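L-Ala-D/L-Glu Epimerase (Escherichia coli, PDB 1JPD) is an enolase-superfamily enzyme that joins an N-terminal domain of the mandelate racemase/muconate lactonizing enzyme type to a C-terminal TIM-barrel-like domain. Local coordinates at residues M66-V69 and P70-K74; K74-R78 and E79-K83; Q108-A111 and D112-I116. All blocks are in the same frame, centred on the assembly; numbering follows the deposited sequence.

Interaction 1 of 3, residues M66-V69 and P70-K74; sequences MSVV and PQLEK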
loop_
_atom_site.group_PDB
_atom_site.type_symbol
_atom_site.label_atom_id
_atom_site.label_comp_id
_atom_site.label_asym_id
_atom_site.label_seq_id
_atom_site.Cartn_x
_atom_site.Cartn_y
_atom_site.Cartn_z
ATOM N N MET A 66 1.833 -20.310 11.759
ATOM C CA MET A 66 1.693 -21.508 12.584
ATOM C C MET A 66 2.779 -21.487 13.644
ATOM O O MET A 66 2.513 -21.667 14.831
ATOM C CB MET A 66 1.851 -22.784 11.752
ATOM C CG MET A 66 0.880 -22.944 10.595
ATOM S SD MET A 66 -0.831 -22.582 11.027
ATOM C CE MET A 66 -1.056 -23.592 12.496
ATOM N N SER A 67 4.008 -21.254 13.202
ATOM C CA SER A 67 5.159 -21.218 14.092
ATOM C C SER A 67 4.902 -20.404 15.350
ATOM O O SER A 67 5.596 -20.570 16.350
ATOM C CB SER A 67 6.366 -20.621 13.373
ATOM O OG SER A 67 6.417 -19.217 13.576
ATOM N N VAL A 68 3.919 -19.516 15.311
ATOM C CA VAL A 68 3.659 -18.706 16.485
ATOM C C VAL A 68 2.235 -18.869 17.029
ATOM O O VAL A 68 1.787 -18.100 17.888
ATOM C CB VAL A 68 3.973 -17.215 16.190
ATOM C CG1 VAL A 68 2.868 -16.592 15.352
ATOM C CG2 VAL A 68 4.177 -16.466 17.487
ATOM N N VAL A 69 1.531 -19.883 16.533
ATOM C CA VAL A 69 0.173 -20.167 16.991
ATOM C C VAL A 69 0.148 -20.470 18.494
ATOM O O VAL A 69 -0.688 -19.929 19.221
ATOM C CB VAL A 69 -0.441 -21.364 16.228
ATOM C CG1 VAL A 69 -1.726 -21.811 16.911
ATOM C CG2 VAL A 69 -0.727 -20.967 14.784
ATOM N N PRO A 70 1.058 -21.348 18.977
ATOM C CA PRO A 70 1.105 -21.687 20.404
ATOM C C PRO A 70 1.181 -20.448 21.290
ATOM O O PRO A 70 0.451 -20.329 22.272
ATOM C CB PRO A 70 2.359 -22.546 20.507
ATOM C CG PRO A 70 2.349 -23.281 19.213
ATOM C CD PRO A 70 2.007 -22.187 18.219
ATOM N N GLN A 71 2.066 -19.524 20.929
ATOM C CA GLN A 71 2.247 -18.284 21.681
ATOM C C GLN A 71 1.045 -17.342 21.534
ATOM O O GLN A 71 0.804 -16.490 22.390
ATOM C CB GLN A 71 3.533 -17.590 21.215
ATOM C CG GLN A 71 4.764 -18.473 21.350
ATOM C CD GLN A 71 5.540 -18.616 20.060
ATOM O OE1 GLN A 71 6.248 -17.701 19.645
ATOM N NE2 GLN A 71 5.410 -19.771 19.416
ATOM N N LEU A 72 0.298 -17.502 20.442
ATOM C CA LEU A 72 -0.889 -16.686 20.178
ATOM C C LEU A 72 -2.042 -17.085 21.097
ATOM O O LEU A 72 -2.888 -16.255 21.436
ATOM C CB LEU A 72 -1.335 -16.848 18.719
ATOM C CG LEU A 72 -0.692 -15.998 17.626
ATOM C CD1 LEU A 72 -0.983 -16.614 16.274
ATOM C CD2 LEU A 72 -1.218 -14.569 17.709
ATOM N N GLU A 73 -2.065 -18.360 21.486
ATOM C CA GLU A 73 -3.104 -18.911 22.358
ATOM C C GLU A 73 -2.938 -18.526 23.833
ATOM O O GLU A 73 -3.929 -18.400 24.556
ATOM C CB GLU A 73 -3.140 -20.439 22.219
ATOM C CG GLU A 73 -3.388 -20.917 20.793
ATOM C CD GLU A 73 -3.236 -22.419 20.626
ATOM O OE1 GLU A 73 -2.192 -22.964 21.046
ATOM O OE2 GLU A 73 -4.153 -23.056 20.064
ATOM N N LYS A 74 -1.697 -18.338 24.280
ATOM C CA LYS A 74 -1.448 -17.963 25.670
ATOM C C LYS A 74 -1.711 -16.468 25.878
ATOM O O LYS A 74 -1.630 -15.972 27.006
ATOM C CB LYS A 74 -0.004 -18.276 26.079
ATOM C CG LYS A 74 0.495 -19.678 25.755
ATOM C CD LYS A 74 -0.287 -20.770 26.458
ATOM C CE LYS A 74 0.485 -22.084 26.415
ATOM N NZ LYS A 74 0.939 -22.439 25.039
#
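Q71 turns its carboxamide back over the start of its own helix and takes hold of the backbone at S67. Its NE2 donates to S67 O across 3.2 Å, meeting that oxygen in the carbonyl plane on a lone pair, while S67 O stands 21° out of the amide plane of Q71. The hook comes from CG set beside the backbone N and a bend at chi2 (126°), which folds the amide across V68; Q71 CD lies 3.6 Å from V68 CG2, the two side chains running roughly at right angles. The other branch of V68, CG1, meets L72, 4.0 Å from its CD1.

The backbone behind them starts a helix. A type I turn from M66 to V69, closed by V69 N to M66 O at 2.7 Å, places V68 at the N-cap. V69 O then receives E73 N at 3.1 Å, whereas L72 N makes weak bonds to V68 O and V69 O. P70, with no N-H to give, sits in the first turn, where amides need no helical acceptor. S67 OG is tied back to Q64 O in the preceding helix.

Outward, V69 and L72 rest on V7 of strand 6-15, V68 and L72 on L94 of helix 89-104, and V68 and Q71 on I84 of helix 78-84, so the break between helices 58-66 and 69-73 is packed into the N-terminal domain.

Interaction 2 of 3, residues K74-R78 and E79-K83; sequences KGLTR and EELQK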
loop_
_atom_site.group_PDB
_atom_site.type_symbol
_atom_site.label_atom_id
_atom_site.label_comp_id
_atom_site.label_asym_id
_atom_site.label_seq_id
_atom_site.Cartn_x
_atom_site.Cartn_y
_atom_site.Cartn_z
ATOM N N LYS A 74 -1.697 -18.338 24.280
ATOM C CA LYS A 74 -1.448 -17.963 25.670
ATOM C C LYS A 74 -1.711 -16.468 25.878
ATOM O O LYS A 74 -1.630 -15.972 27.006
ATOM C CB LYS A 74 -0.004 -18.276 26.079
ATOM C CG LYS A 74 0.495 -19.678 25.755
ATOM C CD LYS A 74 -0.287 -20.770 26.458
ATOM C CE LYS A 74 0.485 -22.084 26.415
ATOM N NZ LYS A 74 0.939 -22.439 25.039
ATOM N N GLY A 75 -2.001 -15.754 24.787
ATOM C CA GLY A 75 -2.294 -14.328 24.881
ATOM C C GLY A 75 -1.285 -13.337 24.315
ATOM O O GLY A 75 -1.194 -12.202 24.801
ATOM N N LEU A 76 -0.542 -13.749 23.288
ATOM C CA LEU A 76 0.466 -12.895 22.657
ATOM C C LEU A 76 -0.090 -11.530 22.273
ATOM O O LEU A 76 -0.959 -11.435 21.415
ATOM C CB LEU A 76 1.010 -13.570 21.400
ATOM C CG LEU A 76 2.149 -12.836 20.696
ATOM C CD1 LEU A 76 3.380 -12.861 21.590
ATOM C CD2 LEU A 76 2.444 -13.498 19.358
ATOM N N THR A 77 0.407 -10.475 22.904
ATOM C CA THR A 77 -0.068 -9.135 22.584
ATOM C C THR A 77 0.629 -8.629 21.328
ATOM O O THR A 77 1.546 -9.268 20.813
ATOM C CB THR A 77 0.221 -8.134 23.717
ATOM O OG1 THR A 77 1.625 -8.133 24.002
ATOM C CG2 THR A 77 -0.562 -8.494 24.968
ATOM N N ARG A 78 0.183 -7.477 20.842
ATOM C CA ARG A 78 0.763 -6.869 19.657
ATOM C C ARG A 78 2.188 -6.421 19.939
ATOM O O ARG A 78 3.065 -6.544 19.086
ATOM C CB ARG A 78 -0.075 -5.668 19.223
ATOM C CG ARG A 78 -1.338 -6.033 18.462
ATOM C CD ARG A 78 -2.439 -5.024 18.721
ATOM N NE ARG A 78 -2.963 -5.171 20.076
ATOM C CZ ARG A 78 -3.712 -4.265 20.695
ATOM N NH1 ARG A 78 -4.031 -3.132 20.081
ATOM N NH2 ARG A 78 -4.139 -4.494 21.928
ATOM N N GLU A 79 2.425 -5.906 21.139
ATOM C CA GLU A 79 3.764 -5.449 21.481
ATOM C C GLU A 79 4.752 -6.614 21.479
ATOM O O GLU A 79 5.895 -6.457 21.053
ATOM C CB GLU A 79 3.776 -4.764 22.848
ATOM C CG GLU A 79 5.086 -4.055 23.135
ATOM C CD GLU A 79 5.254 -3.700 24.597
ATOM O OE1 GLU A 79 4.549 -2.789 25.084
ATOM O OE2 GLU A 79 6.096 -4.345 25.261
ATOM N N GLU A 80 4.304 -7.780 21.942
ATOM C CA GLU A 80 5.160 -8.965 21.991
ATOM C C GLU A 80 5.387 -9.558 20.600
ATOM O O GLU A 80 6.443 -10.124 20.323
ATOM C CB GLU A 80 4.552 -10.044 22.907
ATOM C CG GLU A 80 4.235 -9.592 24.334
ATOM C CD GLU A 80 3.717 -10.723 25.218
ATOM O OE1 GLU A 80 4.533 -11.548 25.687
ATOM O OE2 GLU A 80 2.489 -10.794 25.439
ATOM N N LEU A 81 4.394 -9.424 19.724
ATOM C CA LEU A 81 4.483 -9.960 18.364
ATOM C C LEU A 81 5.575 -9.323 17.507
ATOM O O LEU A 81 6.138 -9.977 16.631
ATOM C CB LEU A 81 3.139 -9.810 17.650
ATOM C CG LEU A 81 3.102 -10.248 16.188
ATOM C CD1 LEU A 81 3.401 -11.735 16.082
ATOM C CD2 LEU A 81 1.739 -9.930 15.606
ATOM N N GLN A 82 5.867 -8.049 17.757
ATOM C CA GLN A 82 6.880 -7.316 17.002
ATOM C C GLN A 82 8.285 -7.903 17.155
ATOM O O GLN A 82 9.132 -7.764 16.266
ATOM C CB GLN A 82 6.902 -5.845 17.438
ATOM C CG GLN A 82 5.569 -5.117 17.302
ATOM C CD GLN A 82 4.969 -5.237 15.914
ATOM O OE1 GLN A 82 5.629 -4.969 14.911
ATOM N NE2 GLN A 82 3.707 -5.634 15.852
ATOM N N LYS A 83 8.529 -8.566 18.283
ATOM C CA LYS A 83 9.839 -9.145 18.547
ATOM C C LYS A 83 9.954 -10.605 18.115
ATOM O O LYS A 83 11.061 -11.110 17.944
ATOM C CB LYS A 83 10.166 -9.004 20.032
ATOM C CG LYS A 83 10.031 -7.581 20.551
ATOM C CD LYS A 83 10.073 -7.550 22.065
ATOM C CE LYS A 83 9.658 -6.198 22.603
ATOM N NZ LYS A 83 9.403 -6.283 24.070
#
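With OG1 of T77 set between its backbone N and carbonyl carbon (chi1 56°), and the E80 chain leaving beside its own N (chi1 -55°), hydroxyl and carboxylate meet at the first turn of helix 78-84. The result is a capping box. E80 N gives a weak bond to T77 OG1 at 3.4 Å, and T77 N returns a nearly straight hydrogen bond to E80 OE2 at 3.3 Å, from above the carboxylate plane. The hydroxyl also donates to E80 OE2 over 3.1 Å, on the anti lone pair of that oxygen, which two donors thus grip. Such a place at a helix N terminus would be expected to favour the charged carboxylate.

Next to the box lies a hydrophobic staple, joining the residue before the N-cap to the fourth after it: L76 CD2 and L81 CD1 are 3.8 Å apart, the side chains crossing at about a right angle. L81 N binds T77 O at 3.1 Å. G75, with positive phi, is the first residue to leave helical angles after helix 69-73.

R5 NH1 hydrogen-bonds to L76 O. On helix 89-104, L81 packs against L94, and R78 lies on L98 and A102 and makes a cation-pi contact with W99.

Interaction 3 of 3, residues Q108-A111 and D112-I116; sequences QSLA and DLIGI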
loop_
_atom_site.group_PDB
_atom_site.type_symbol
_atom_site.label_atom_id
_atom_site.label_comp_id
_atom_site.label_asym_id
_atom_site.label_seq_id
_atom_site.Cartn_x
_atom_site.Cartn_y
_atom_site.Cartn_z
ATOM N N GLN A 108 -15.732 -0.956 19.544
ATOM C CA GLN A 108 -15.363 0.286 18.867
ATOM C C GLN A 108 -14.851 -0.059 17.475
ATOM O O GLN A 108 -14.560 -1.219 17.173
ATOM C CB GLN A 108 -14.228 1.011 19.585
ATOM C CG GLN A 108 -14.325 1.115 21.072
ATOM C CD GLN A 108 -13.146 1.883 21.636
ATOM O OE1 GLN A 108 -13.037 3.095 21.453
ATOM N NE2 GLN A 108 -12.247 1.176 22.311
ATOM N N SER A 109 -14.733 0.960 16.632
ATOM C CA SER A 109 -14.217 0.772 15.286
ATOM C C SER A 109 -12.714 0.989 15.419
ATOM O O SER A 109 -12.266 1.751 16.284
ATOM C CB SER A 109 -14.816 1.801 14.318
ATOM O OG SER A 109 -14.349 3.112 14.593
ATOM N N LEU A 110 -11.938 0.308 14.580
ATOM C CA LEU A 110 -10.484 0.427 14.613
ATOM C C LEU A 110 -10.070 1.889 14.733
ATOM O O LEU A 110 -9.162 2.230 15.492
ATOM C CB LEU A 110 -9.874 -0.186 13.344
ATOM C CG LEU A 110 -8.351 -0.149 13.217
ATOM C CD1 LEU A 110 -7.716 -0.836 14.417
ATOM C CD2 LEU A 110 -7.941 -0.826 11.932
ATOM N N ALA A 111 -10.754 2.749 13.986
ATOM C CA ALA A 111 -10.463 4.174 14.000
ATOM C C ALA A 111 -10.610 4.782 15.397
ATOM O O ALA A 111 -9.741 5.532 15.847
ATOM C CB ALA A 111 -11.366 4.902 13.010
ATOM N N ASP A 112 -11.700 4.457 16.086
ATOM C CA ASP A 112 -11.921 5.004 17.418
ATOM C C ASP A 112 -10.954 4.443 18.453
ATOM O O ASP A 112 -10.539 5.149 19.374
ATOM C CB ASP A 112 -13.368 4.767 17.859
ATOM C CG ASP A 112 -14.359 5.595 17.059
ATOM O OD1 ASP A 112 -14.105 6.807 16.878
ATOM O OD2 ASP A 112 -15.391 5.041 16.618
ATOM N N LEU A 113 -10.594 3.175 18.307
ATOM C CA LEU A 113 -9.659 2.569 19.242
ATOM C C LEU A 113 -8.372 3.388 19.193
ATOM O O LEU A 113 -7.829 3.773 20.228
ATOM C CB LEU A 113 -9.380 1.115 18.851
ATOM C CG LEU A 113 -8.442 0.311 19.753
ATOM C CD1 LEU A 113 -9.015 0.243 21.155
ATOM C CD2 LEU A 113 -8.263 -1.087 19.187
ATOM N N ILE A 114 -7.894 3.659 17.981
ATOM C CA ILE A 114 -6.675 4.443 17.802
ATOM C C ILE A 114 -6.960 5.862 18.261
ATOM O O ILE A 114 -6.127 6.497 18.909
ATOM C CB ILE A 114 -6.244 4.517 16.322
ATOM C CG1 ILE A 114 -6.132 3.114 15.728
ATOM C CG2 ILE A 114 -4.913 5.261 16.211
ATOM C CD1 ILE A 114 -5.023 2.315 16.300
ATOM N N GLY A 115 -8.144 6.353 17.908
ATOM C CA GLY A 115 -8.527 7.697 18.281
ATOM C C GLY A 115 -8.309 8.711 17.174
ATOM O O GLY A 115 -8.049 9.887 17.446
ATOM N N ILE A 116 -8.401 8.266 15.925
ATOM C CA ILE A 116 -8.231 9.169 14.786
ATOM C C ILE A 116 -9.569 9.296 14.065
ATOM O O ILE A 116 -10.441 8.440 14.211
ATOM C CB ILE A 116 -7.145 8.653 13.794
ATOM C CG1 ILE A 116 -7.504 7.264 13.276
ATOM C CG2 ILE A 116 -5.794 8.601 14.478
ATOM C CD1 ILE A 116 -8.562 7.272 12.205
#
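A111 O is gripped by two backbone amides where the short helix 110-114 ends: G115 N reaches it at 2.7 Å and I116 N at 3.0 Å, both tilted out of the carbonyl plane. The chain can curl back this way because G115 takes a positive phi (98°), a conformation that suits glycine. The curl brings I116 over the helix, its CD1 3.8 Å from A111 CB.

This is a Schellman motif, with G115 as the C-prime residue, the bond from I116 N to A111 O on the outside, and G115 N also turned toward D112 O, the inner pairing of the motif; the apolar touch of I116 on A111 is the hydrophobic contact that commonly accompanies it. The other end of the helix is capped by S109. Its OG, set between backbone N and carbonyl carbon (chi1 69°), accepts weakly from D112 N at 3.3 Å and gives a weak bond to D112 OD2 at 3.0 Å.

Between the two caps the helical bonds are better formed: L113 N meets S109 O at 3.0 Å, and I114 N meets L110 O at 3.1 Å. L110, L113 and I114 pack on W99 of helix 89-104, L110 also touches P291, and A111 touches L118.

Read from the N terminus, the three contacts are in series, none nesting within or crossing another. Each is local: interaction 1 lies at the start of helix 69-73, interaction 2 at the start of helix 78-84, and interaction 3 spans helix 110-114 from cap to cap. Interactions 1 and 2 share K74 and touch directly, through a probable hydrogen bond between Q71 O and L76 N and packing of V68 against L76. Interaction 3 is separate, its nearest atoms about 5 Å from interaction 2. Helix 89-104 is common ground: L94 receives residues of interactions 1 and 2, W99 residues of interactions 2 and 3. Interaction 1 also packs on strand 6-15.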